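Local coordinates for protein diol-dehydratase (Roseburia inulinivorans, PDB 5I2A) that dehydrates 1,2-propanediol without vitamin B12, as a lyase of the glycyl radical enzyme family, at residues D325-R330 with A339-F344; K585-N590 with A708-R713. All blocks are in the same frame, centred on the assembly; numbering follows the deposited sequence.

Contact 1: D325-R330 with A339-F344; sequences DLNKCR and AGYSLF
Arg330 reaches across to the other loop with a single direct hydrogen bond, NH2 to Ser342 O at 3.1 Å, fairly straight (155° at the hydrogen) and nearly along the C=O axis. Its chain is extended from CG to NE, which carries the guanidinium edge to that carbonyl and brings NH2 near the edge of the Phe344 ring. The apolar half of the contact belongs to Leu343: CD1 presses on Leu326 CB at 3.4 Å, tighter than ordinary van der Waals contact, while CD2 meets Lys328 CB at 3.7 Å. At the Tyr341 end of the contact Asn327 brings ND2 within 3.3 Å of Tyr341 CD1, the amide standing 80° from the plane of the ring. With CG opposite the backbone N (chi1 -155°) and so beside its own carbonyl carbon, Asn327 can turn OD1 to accept from Lys328 N at 2.7 Å. Two waters fill in the polar links: one donates to Leu326 O and, at 2.8 Å, to Tyr341 O; the other accepts from Arg330 NH1 at 2.9 Å and also meets Asn327 OD1 and Ser342 O. With a leucine in place of Asn327, Lys328 N and the second water would probably lose their shared acceptor, and Arg83 O its ND2 donor. Farther out, Pro110 O holds Tyr341 OH, Ser281 and His283 take Lys328 NZ, and an ST turn on Ser342 OG fixes Phe344 N. Tyr818, which bonds Ala339 O and touches Ser342, follows Gly817, the predicted radical glycine, so these paired loops, leading into strand 346-350, lie beside the glycyl radical loop.

Contact 2: K585-N590 with A708-R713; sequences KALEMN and ATPDGR
Leu587 keeps CG beside its backbone N (chi1 -65°), a setting that aims both methyls out of helix 580-588 at the loop 708-713. CD2 lies against the Thr709-Pro710 peptide, 3.4 Å from Thr709 C, with Ala708 O close by, and CD1 meets Pro710 CG at 3.9 Å, the leucine and proline side chains crossing at about a right angle. Asn590 has CG opposite its backbone N (chi1 -162°), which swings the amide toward the same loop until OD1 rests 3.8 Å from Ala708 CB. That oxygen accepts from Ala715 N, and ND2 of the same amide donates to Gly594 O, so both ends of the group are held. Asn590 is the C-prime residue of a Schellman motif that closes the helix: its N bonds Leu587 O at 3.1 Å, and its positive phi (52°) turns the chain so that Tyr591 N returns to Ala586 O. Leu587 O also receives a water at 2.8 Å, and this water in turn accepts from Ala708 N at 3.0 Å: no direct hydrogen bond joins the two segments. The loop is kept in shape by its own bonds. A type I turn runs from Thr709 to Gly712, and Asp711 OD1 accepts from Arg713 N, which arrives from above the carboxylate plane to make an Asx turn. Arg713 NH1 reaches Thr709 OG1 at 3.2 Å, in its guanidinium plane. Phe466 of helix 459-467 packs on both Leu587 and Pro710, while Thr567 and Asn560 of helix 558-574 bind Pro710 O and Asp711 OD2.

Overall arrangement
Both contacts are largely buried, yet they illustrate two ways of tying loops into a large enzyme. The centre of contact 1 lies about 10 Å from the centre of the chain, and its loops are only nine residues apart in sequence; the centre of contact 2 lies about 30 Å from that of the chain, where a helix end meets a loop 118 residues farther on. Near the centre, a direct arginine-to-carbonyl bond and two waters run alongside the leucine packing. In contact 2 the direct meeting is chiefly apolar, with one water bridging. The contacts share no helix or strand; the nearest atoms of contact 1 and contact 2 are about 18 Å apart. Neither meets the second subunit.

Contact 1: D325-R330 with A339-F344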
loop_
_atom_site.group_PDB
_atom_site.type_symbol
_atom_site.label_atom_id
_atom_site.label_comp_id
_atom_site.label_asym_id
_atom_site.label_seq_id
_atom_site.Cartn_x
_atom_site.Cartn_y
_atom_site.Cartn_z
ATOM N N ASP A 325 -20.665 -26.153 -14.498
ATOM C CA ASP A 325 -19.759 -26.993 -13.705
ATOM C C ASP A 325 -19.082 -26.189 -12.583
ATOM O O ASP A 325 -18.735 -26.729 -11.535
ATOM C CB ASP A 325 -18.696 -27.629 -14.605
ATOM C CG ASP A 325 -17.954 -28.781 -13.930
ATOM O OD1 ASP A 325 -18.464 -29.354 -12.947
ATOM O OD2 ASP A 325 -16.856 -29.113 -14.404
ATOM N N LEU A 326 -18.890 -24.894 -12.811
ATOM C CA LEU A 326 -18.253 -24.035 -11.808
ATOM C C LEU A 326 -19.255 -23.678 -10.708
ATOM O O LEU A 326 -20.464 -23.608 -10.957
ATOM C CB LEU A 326 -17.682 -22.776 -12.476
ATOM C CG LEU A 326 -16.646 -23.021 -13.582
ATOM C CD1 LEU A 326 -16.147 -21.707 -14.156
ATOM C CD2 LEU A 326 -15.486 -23.865 -13.059
ATOM N N ASN A 327 -18.767 -23.500 -9.483
ATOM C CA ASN A 327 -19.641 -23.216 -8.347
ATOM C C ASN A 327 -18.872 -22.424 -7.280
ATOM O O ASN A 327 -17.673 -22.180 -7.416
ATOM C CB ASN A 327 -20.211 -24.533 -7.765
ATOM C CG ASN A 327 -21.550 -24.353 -7.016
ATOM O OD1 ASN A 327 -21.960 -23.246 -6.660
ATOM N ND2 ASN A 327 -22.227 -25.476 -6.765
ATOM N N LYS A 328 -19.568 -22.035 -6.221
ATOM C CA LYS A 328 -19.005 -21.198 -5.181
ATOM C C LYS A 328 -19.788 -21.379 -3.890
ATOM O O LYS A 328 -21.006 -21.253 -3.881
ATOM C CB LYS A 328 -19.033 -19.722 -5.619
ATOM C CG LYS A 328 -18.583 -18.695 -4.578
ATOM C CD LYS A 328 -18.675 -17.273 -5.213
ATOM C CE LYS A 328 -18.348 -16.115 -4.244
ATOM N NZ LYS A 328 -18.385 -14.785 -4.991
ATOM N N CYS A 329 -19.098 -21.642 -2.789
ATOM C CA CYS A 329 -19.815 -21.778 -1.523
ATOM C C CYS A 329 -19.751 -20.479 -0.737
ATOM O O CYS A 329 -18.675 -19.957 -0.484
ATOM C CB CYS A 329 -19.252 -22.939 -0.684
ATOM S SG CYS A 329 -20.085 -23.122 0.918
ATOM N N ARG A 330 -20.914 -19.958 -0.369
ATOM C CA ARG A 330 -21.020 -18.737 0.423
ATOM C C ARG A 330 -21.541 -19.099 1.805
ATOM O O ARG A 330 -22.236 -20.094 1.941
ATOM C CB ARG A 330 -21.959 -17.718 -0.246
ATOM C CG ARG A 330 -21.623 -17.412 -1.710
ATOM C CD ARG A 330 -22.655 -16.488 -2.377
ATOM N NE ARG A 330 -22.303 -16.246 -3.776
ATOM C CZ ARG A 330 -22.599 -17.074 -4.776
ATOM N NH1 ARG A 330 -23.264 -18.210 -4.536
ATOM N NH2 ARG A 330 -22.219 -16.784 -6.014
ATOM N N ALA A 339 -29.133 -17.295 -3.859
ATOM C CA ALA A 339 -29.520 -18.709 -3.748
ATOM C C ALA A 339 -29.640 -19.367 -5.119
ATOM O O ALA A 339 -30.052 -18.726 -6.071
ATOM C CB ALA A 339 -30.824 -18.836 -2.995
ATOM N N GLY A 340 -29.291 -20.646 -5.207
ATOM C CA GLY A 340 -29.465 -21.395 -6.446
ATOM C C GLY A 340 -28.153 -21.748 -7.131
ATOM O O GLY A 340 -28.146 -22.136 -8.283
ATOM N N TYR A 341 -27.047 -21.601 -6.411
ATOM C CA TYR A 341 -25.715 -21.946 -6.919
ATOM C C TYR A 341 -25.258 -21.128 -8.138
ATOM O O TYR A 341 -24.349 -21.546 -8.834
ATOM C CB TYR A 341 -25.646 -23.432 -7.292
ATOM C CG TYR A 341 -25.927 -24.407 -6.164
ATOM C CD1 TYR A 341 -25.017 -24.592 -5.142
ATOM C CD2 TYR A 341 -27.090 -25.168 -6.157
ATOM C CE1 TYR A 341 -25.255 -25.499 -4.120
ATOM C CE2 TYR A 341 -27.339 -26.091 -5.147
ATOM C CZ TYR A 341 -26.417 -26.254 -4.133
ATOM O OH TYR A 341 -26.662 -27.151 -3.133
ATOM N N SER A 342 -25.884 -19.985 -8.409
ATOM C CA SER A 342 -25.500 -19.192 -9.570
ATOM C C SER A 342 -24.119 -18.540 -9.400
ATOM O O SER A 342 -23.688 -18.219 -8.282
ATOM C CB SER A 342 -26.538 -18.098 -9.866
ATOM O OG SER A 342 -26.268 -17.516 -11.135
ATOM N N LEU A 343 -23.445 -18.357 -10.529
ATOM C CA LEU A 343 -22.242 -17.540 -10.626
ATOM C C LEU A 343 -22.526 -16.292 -11.476
ATOM O O LEU A 343 -21.615 -15.518 -11.773
ATOM C CB LEU A 343 -21.081 -18.357 -11.223
ATOM C CG LEU A 343 -20.520 -19.422 -10.267
ATOM C CD1 LEU A 343 -19.397 -20.234 -10.920
ATOM C CD2 LEU A 343 -20.017 -18.749 -9.010
ATOM N N PHE A 344 -23.795 -16.136 -11.871
ATOM C CA PHE A 344 -24.270 -14.954 -12.589
ATOM C C PHE A 344 -23.384 -14.621 -13.790
ATOM O O PHE A 344 -22.925 -13.492 -13.947
ATOM C CB PHE A 344 -24.350 -13.762 -11.618
ATOM C CG PHE A 344 -25.024 -14.116 -10.318
ATOM C CD1 PHE A 344 -26.403 -14.042 -10.196
ATOM C CD2 PHE A 344 -24.280 -14.606 -9.244
ATOM C CE1 PHE A 344 -27.031 -14.414 -9.007
ATOM C CE2 PHE A 344 -24.906 -14.981 -8.052
ATOM C CZ PHE A 344 -26.272 -14.873 -7.928
HETATM O O HOH W 1 -22.862 -23.757 -9.675
HETATM O O HOH W 2 -22.772 -20.393 -6.352
#

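Contact 2: K585-N590 with A708-R713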
loop_
_atom_site.group_PDB
_atom_site.type_symbol
_atom_site.label_atom_id
_atom_site.label_comp_id
_atom_site.label_asym_id
_atom_site.label_seq_id
_atom_site.Cartn_x
_atom_site.Cartn_y
_atom_site.Cartn_z
ATOM N N LYS A 585 -48.266 2.112 16.236
ATOM C CA LYS A 585 -48.499 1.030 17.162
ATOM C C LYS A 585 -49.020 -0.207 16.405
ATOM O O LYS A 585 -48.624 -1.334 16.700
ATOM C CB LYS A 585 -49.456 1.520 18.256
ATOM C CG LYS A 585 -49.824 0.531 19.332
ATOM C CD LYS A 585 -48.665 -0.023 20.140
ATOM C CE LYS A 585 -49.201 -0.699 21.400
ATOM N NZ LYS A 585 -50.175 -1.783 21.044
ATOM N N ALA A 586 -49.857 0.000 15.392
ATOM C CA ALA A 586 -50.315 -1.121 14.563
ATOM C C ALA A 586 -49.132 -1.843 13.901
ATOM O O ALA A 586 -49.094 -3.073 13.850
ATOM C CB ALA A 586 -51.309 -0.638 13.498
ATOM N N LEU A 587 -48.166 -1.074 13.409
ATOM C CA LEU A 587 -46.975 -1.660 12.799
ATOM C C LEU A 587 -46.188 -2.487 13.815
ATOM O O LEU A 587 -45.782 -3.616 13.525
ATOM C CB LEU A 587 -46.084 -0.564 12.188
ATOM C CG LEU A 587 -46.708 0.197 11.007
ATOM C CD1 LEU A 587 -45.829 1.369 10.596
ATOM C CD2 LEU A 587 -46.949 -0.714 9.803
ATOM N N GLU A 588 -45.992 -1.937 15.009
ATOM C CA GLU A 588 -45.279 -2.648 16.057
ATOM C C GLU A 588 -45.937 -3.987 16.366
ATOM O O GLU A 588 -45.251 -4.971 16.618
ATOM C CB GLU A 588 -45.205 -1.799 17.329
ATOM C CG GLU A 588 -44.309 -0.577 17.210
ATOM C CD GLU A 588 -44.424 0.354 18.412
ATOM O OE1 GLU A 588 -45.364 0.179 19.213
ATOM O OE2 GLU A 588 -43.571 1.253 18.554
ATOM N N MET A 589 -47.267 -4.016 16.319
ATOM C CA MET A 589 -48.046 -5.210 16.644
ATOM C C MET A 589 -48.438 -6.054 15.417
ATOM O O MET A 589 -49.338 -6.904 15.498
ATOM C CB MET A 589 -49.313 -4.804 17.411
ATOM C CG MET A 589 -49.049 -4.139 18.749
ATOM S SD MET A 589 -48.175 -5.262 19.844
ATOM C CE MET A 589 -49.175 -6.726 19.729
ATOM N N ASN A 590 -47.762 -5.827 14.292
ATOM C CA ASN A 590 -48.013 -6.595 13.068
ATOM C C ASN A 590 -49.496 -6.614 12.688
ATOM O O ASN A 590 -50.030 -7.642 12.289
ATOM C CB ASN A 590 -47.498 -8.028 13.221
ATOM C CG ASN A 590 -47.337 -8.738 11.888
ATOM O OD1 ASN A 590 -47.135 -8.100 10.856
ATOM N ND2 ASN A 590 -47.425 -10.070 11.905
ATOM N N ALA A 708 -43.214 -4.816 10.045
ATOM C CA ALA A 708 -44.376 -4.501 9.218
ATOM C C ALA A 708 -44.286 -3.080 8.667
ATOM O O ALA A 708 -43.783 -2.182 9.338
ATOM C CB ALA A 708 -45.649 -4.671 10.017
ATOM N N THR A 709 -44.788 -2.871 7.456
ATOM C CA THR A 709 -44.722 -1.545 6.844
ATOM C C THR A 709 -46.116 -1.024 6.473
ATOM O O THR A 709 -47.048 -1.806 6.325
ATOM C CB THR A 709 -43.793 -1.564 5.608
ATOM O OG1 THR A 709 -44.069 -2.723 4.816
ATOM C CG2 THR A 709 -42.340 -1.623 6.071
ATOM N N PRO A 710 -46.264 0.308 6.355
ATOM C CA PRO A 710 -47.565 0.944 6.124
ATOM C C PRO A 710 -48.215 0.611 4.783
ATOM O O PRO A 710 -49.360 1.010 4.582
ATOM C CB PRO A 710 -47.241 2.445 6.176
ATOM C CG PRO A 710 -45.991 2.559 6.914
ATOM C CD PRO A 710 -45.217 1.308 6.636
ATOM N N ASP A 711 -47.503 -0.078 3.892
ATOM C CA ASP A 711 -48.096 -0.547 2.641
ATOM C C ASP A 711 -49.027 -1.724 2.913
ATOM O O ASP A 711 -49.806 -2.114 2.046
ATOM C CB ASP A 711 -47.008 -0.932 1.613
ATOM C CG ASP A 711 -46.079 -2.043 2.106
ATOM O OD1 ASP A 711 -45.972 -2.243 3.334
ATOM O OD2 ASP A 711 -45.446 -2.708 1.261
ATOM N N GLY A 712 -48.951 -2.283 4.120
ATOM C CA GLY A 712 -49.799 -3.413 4.499
ATOM C C GLY A 712 -49.055 -4.736 4.575
ATOM O O GLY A 712 -49.607 -5.783 4.943
ATOM N N ARG A 713 -47.781 -4.682 4.216
ATOM C CA ARG A 713 -46.909 -5.833 4.275
ATOM C C ARG A 713 -46.712 -6.259 5.737
ATOM O O ARG A 713 -46.461 -5.425 6.591
ATOM C CB ARG A 713 -45.576 -5.484 3.607
ATOM C CG ARG A 713 -44.547 -6.572 3.608
ATOM C CD ARG A 713 -43.166 -6.101 3.094
ATOM N NE ARG A 713 -42.181 -6.788 3.912
ATOM C CZ ARG A 713 -41.810 -6.362 5.112
ATOM N NH1 ARG A 713 -42.287 -5.217 5.592
ATOM N NH2 ARG A 713 -40.968 -7.078 5.829
HETATM O O HOH W 3 -43.411 -4.959 13.020
#